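Local coordinates for iron binding protein FbpA (Mannheimia haemolytica, PDB 1SI0), which binds ferric iron in the periplasm, probably handing it on for uptake into the cell, at residues T99-V104 with I194-Y199. Residues are numbered along the deposited sequence; the frame is centred on the assembly and turned at random. Where two conformers were deposited one is given.
Sequences TTRARV and IGNSYY. With FE (Fe (III) ion), chain B; CO3 (carbonate ion), chain C.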
ATOM      1  N   THR A  99       3.609   7.987  -2.783  1.00  7.09           N
ATOM      2  CA  THR A  99       2.979   8.217  -1.490  1.00  6.63           C
ATOM      3  C   THR A  99       3.484   7.181  -0.524  1.00  7.05           C
ATOM      4  O   THR A  99       4.031   6.150  -0.922  1.00  7.01           O
ATOM      5  CB  THR A  99       1.461   8.043  -1.549  1.00  7.10           C
ATOM      6  OG1 THR A  99       1.148   6.679  -1.860  1.00  7.29           O
ATOM      7  CG2 THR A  99       0.808   8.881  -2.637  1.00  8.74           C
ATOM      8  N   THR A 100       3.285   7.445   0.758  1.00  6.47           N
ATOM      9  CA  THR A 100       3.375   6.387   1.735  1.00  6.46           C
ATOM     10  C   THR A 100       2.019   6.187   2.389  1.00  7.42           C
ATOM     11  O   THR A 100       1.141   7.054   2.358  1.00  7.73           O
ATOM     12  CB  THR A 100       4.432   6.655   2.819  0.65  7.97           C
ATOM     13  OG1 THR A 100       4.152   7.880   3.508  0.65  9.47           O
ATOM     14  CG2 THR A 100       5.814   6.855   2.222  0.65  8.29           C
ATOM     15  N   ARG A 101       1.874   5.016   2.976  1.00  6.41           N
ATOM     16  CA  ARG A 101       0.661   4.620   3.654  1.00  6.42           C
ATOM     17  C   ARG A 101       1.072   3.769   4.831  1.00  6.06           C
ATOM     18  O   ARG A 101       2.142   3.167   4.836  1.00  7.08           O
ATOM     19  CB  ARG A 101      -0.271   3.847   2.720  1.00  6.41           C
ATOM     20  CG  ARG A 101       0.360   2.688   1.962  1.00  6.04           C
ATOM     21  CD  ARG A 101       0.884   3.057   0.595  1.00  6.74           C
ATOM     22  NE  ARG A 101      -0.158   3.469  -0.341  1.00  7.09           N
ATOM     23  CZ  ARG A 101      -0.999   2.651  -0.976  1.00  7.59           C
ATOM     24  NH1 ARG A 101      -1.894   3.161  -1.803  1.00  6.67           N
ATOM     25  NH2 ARG A 101      -0.961   1.342  -0.801  1.00  7.56           N
ATOM     26  N   ALA A 102       0.237   3.747   5.852  1.00  5.81           N
ATOM     27  CA  ALA A 102       0.468   2.920   7.026  1.00  5.79           C
ATOM     28  C   ALA A 102      -0.495   1.756   7.007  1.00  6.63           C
ATOM     29  O   ALA A 102      -1.656   1.928   6.659  1.00  7.13           O
ATOM     30  CB  ALA A 102       0.272   3.729   8.277  1.00  6.94           C
ATOM     31  N   ARG A 103      -0.038   0.570   7.370  1.00  5.72           N
ATOM     32  CA  ARG A 103      -0.953  -0.539   7.561  1.00  5.32           C
ATOM     33  C   ARG A 103      -1.251  -0.581   9.044  1.00  6.16           C
ATOM     34  O   ARG A 103      -0.404  -0.929   9.859  1.00  7.56           O
ATOM     35  CB  ARG A 103      -0.371  -1.846   7.046  1.00  5.79           C
ATOM     36  CG  ARG A 103      -1.397  -2.946   6.910  1.00  6.58           C
ATOM     37  CD  ARG A 103      -1.124  -3.891   5.745  1.00  5.69           C
ATOM     38  NE  ARG A 103      -2.233  -4.812   5.521  1.00  5.47           N
ATOM     39  CZ  ARG A 103      -3.380  -4.488   4.936  1.00  6.41           C
ATOM     40  NH1 ARG A 103      -4.320  -5.401   4.797  1.00  6.83           N
ATOM     41  NH2 ARG A 103      -3.590  -3.272   4.474  1.00  5.88           N
ATOM     42  N   VAL A 104      -2.464  -0.165   9.375  1.00  5.46           N
ATOM     43  CA  VAL A 104      -2.883   0.121  10.725  1.00  6.19           C
ATOM     44  C   VAL A 104      -3.797  -0.967  11.255  1.00  5.94           C
ATOM     45  O   VAL A 104      -4.128  -1.927  10.553  1.00  6.10           O
ATOM     46  CB  VAL A 104      -3.581   1.505  10.784  1.00  6.81           C
ATOM     47  CG1 VAL A 104      -2.652   2.597  10.292  1.00  8.57           C
ATOM     48  CG2 VAL A 104      -4.890   1.538   9.982  1.00  8.24           C
ATOM     49  N   ILE A 194      -6.925  -5.371  10.243  1.00  6.44           N
ATOM     50  CA  ILE A 194      -5.739  -4.772   9.666  1.00  6.15           C
ATOM     51  C   ILE A 194      -6.156  -4.142   8.348  1.00  5.33           C
ATOM     52  O   ILE A 194      -6.891  -4.743   7.578  1.00  6.78           O
ATOM     53  CB  ILE A 194      -4.662  -5.848   9.443  1.00  6.81           C
ATOM     54  CG1 ILE A 194      -4.277  -6.506  10.770  1.00  8.16           C
ATOM     55  CG2 ILE A 194      -3.425  -5.246   8.789  1.00  8.23           C
ATOM     56  CD1 ILE A 194      -3.299  -7.645  10.621  1.00  9.56           C
ATOM     57  N   GLY A 195      -5.708  -2.922   8.092  1.00  6.34           N
ATOM     58  CA  GLY A 195      -5.992  -2.278   6.826  1.00  5.52           C
ATOM     59  C   GLY A 195      -5.128  -1.058   6.631  1.00  6.20           C
ATOM     60  O   GLY A 195      -4.488  -0.587   7.560  1.00  6.27           O
ATOM     61  N   ASN A 196      -5.102  -0.530   5.416  1.00  5.77           N
ATOM     62  CA  ASN A 196      -4.295   0.648   5.170  1.00  4.94           C
ATOM     63  C   ASN A 196      -5.009   1.889   5.669  1.00  6.13           C
ATOM     64  O   ASN A 196      -6.234   1.972   5.635  1.00  6.61           O
ATOM     65  CB  ASN A 196      -3.952   0.795   3.696  1.00  5.87           C
ATOM     66  CG  ASN A 196      -2.871  -0.165   3.249  1.00  5.58           C
ATOM     67  OD1 ASN A 196      -2.216  -0.815   4.063  1.00  6.35           O
ATOM     68  ND2 ASN A 196      -2.666  -0.238   1.949  1.00  7.05           N
ATOM     69  N   SER A 197      -4.211   2.861   6.086  1.00  6.46           N
ATOM     70  CA  SER A 197      -4.678   4.083   6.721  1.00  6.98           C
ATOM     71  C   SER A 197      -5.586   4.910   5.825  1.00  6.25           C
ATOM     72  O   SER A 197      -6.611   5.404   6.274  1.00  6.75           O
ATOM     73  CB  SER A 197      -3.475   4.934   7.130  1.00  6.71           C
ATOM     74  OG  SER A 197      -2.577   5.118   6.038  1.00  7.31           O
ATOM     75  N   TYR A 198      -5.199   5.090   4.570  1.00  5.97           N
ATOM     76  CA  TYR A 198      -5.929   6.007   3.685  1.00  6.59           C
ATOM     77  C   TYR A 198      -7.370   5.552   3.470  1.00  6.55           C
ATOM     78  O   TYR A 198      -8.243   6.390   3.248  1.00  7.48           O
ATOM     79  CB  TYR A 198      -5.201   6.217   2.341  1.00  7.24           C
ATOM     80  CG  TYR A 198      -4.878   4.933   1.649  1.00  6.83           C
ATOM     81  CD1 TYR A 198      -3.711   4.240   1.939  1.00  6.51           C
ATOM     82  CD2 TYR A 198      -5.752   4.388   0.727  1.00  6.17           C
ATOM     83  CE1 TYR A 198      -3.423   3.058   1.328  1.00  6.51           C
ATOM     84  CE2 TYR A 198      -5.476   3.192   0.111  1.00  6.82           C
ATOM     85  CZ  TYR A 198      -4.309   2.517   0.433  1.00  6.12           C
ATOM     86  OH  TYR A 198      -4.007   1.311  -0.121  1.00  7.48           O
ATOM     87  N   TYR A 199      -7.638   4.255   3.565  1.00  6.79           N
ATOM     88  CA  TYR A 199      -9.010   3.775   3.417  1.00  6.50           C
ATOM     89  C   TYR A 199      -9.937   4.361   4.471  1.00  7.86           C
ATOM     90  O   TYR A 199     -11.125   4.517   4.206  1.00  8.48           O
ATOM     91  CB  TYR A 199      -9.090   2.250   3.453  1.00  6.90           C
ATOM     92  CG  TYR A 199      -8.431   1.613   2.264  1.00  6.22           C
ATOM     93  CD1 TYR A 199      -7.379   0.727   2.429  1.00  6.77           C
ATOM     94  CD2 TYR A 199      -8.846   1.901   0.971  1.00  7.22           C
ATOM     95  CE1 TYR A 199      -6.761   0.146   1.338  1.00  7.19           C
ATOM     96  CE2 TYR A 199      -8.231   1.327  -0.122  1.00  7.48           C
ATOM     97  CZ  TYR A 199      -7.188   0.450   0.064  1.00  6.76           C
ATOM     98  OH  TYR A 199      -6.569  -0.110  -1.027  1.00  8.08           O
TER
HETATM   99 FE    FE B 321      -4.796   0.447  -1.699  1.00  7.04          FE
HETATM  100  C   CO3 C 322      -4.877   1.342  -4.031  1.00  6.24           C
HETATM  101  O1  CO3 C 322      -4.323   1.977  -3.057  1.00  6.73           O
HETATM  102  O2  CO3 C 322      -5.438   0.209  -3.804  1.00  7.62           O
HETATM  103  O3  CO3 C 322      -4.846   1.843  -5.222  1.00  8.26           O
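With chi1 at 51° and further bends at chi2 and chi3, the R101 side chain bends back so that its guanidinium meets the CE1 corner of Y198, whose own chi1 likewise sets CG between its backbone N and carbonyl carbon. The two meet at the iron site of a periplasmic binding protein fold, where strand 96-108 runs antiparallel to strand 192-196 and the latter leads into helix 198-205. Y198 CE1 sits over the centre of the R101 guanidinium, 3.4 Å from R101 CZ, the two planes inclined by 35°. At its edge, R101 NH1 donates to carbonate O1 (3.0 Å) and also pairs with E268, so its charge is probably shared between the bound anion and the E268 carboxylate. The backbones are joined by paired bonds between V104 and G195, followed by R103 beside N196 as a non-hydrogen-bonded pair. Next along, S197 bonds to A102 twice: its N donates to A102 O, while its OG takes the A102 N-H (3.1 Å, nearly straight). R103 lies over I194 CG2 and the G195 backbone, and its NH2 reaches N196 OD1 at 2.8 Å. That donor approaches from above the amide's carbonyl plane, the guanidinium standing roughly perpendicular to the amide; D178 forms a salt bridge with the same NH2 and accepts from N196 N, holding both partners. Fixed in this way, the N196 amide turns its other end to the metal ligand: ND2 donates to Y198 OH in the amide plane (2.9 Å, 169°), which would probably stabilise a phenolate. Y142 and a bidentate carbonate complete the ferric coordination, in which Y198 OH and Y199 OH each lie 2.0 Å from the iron.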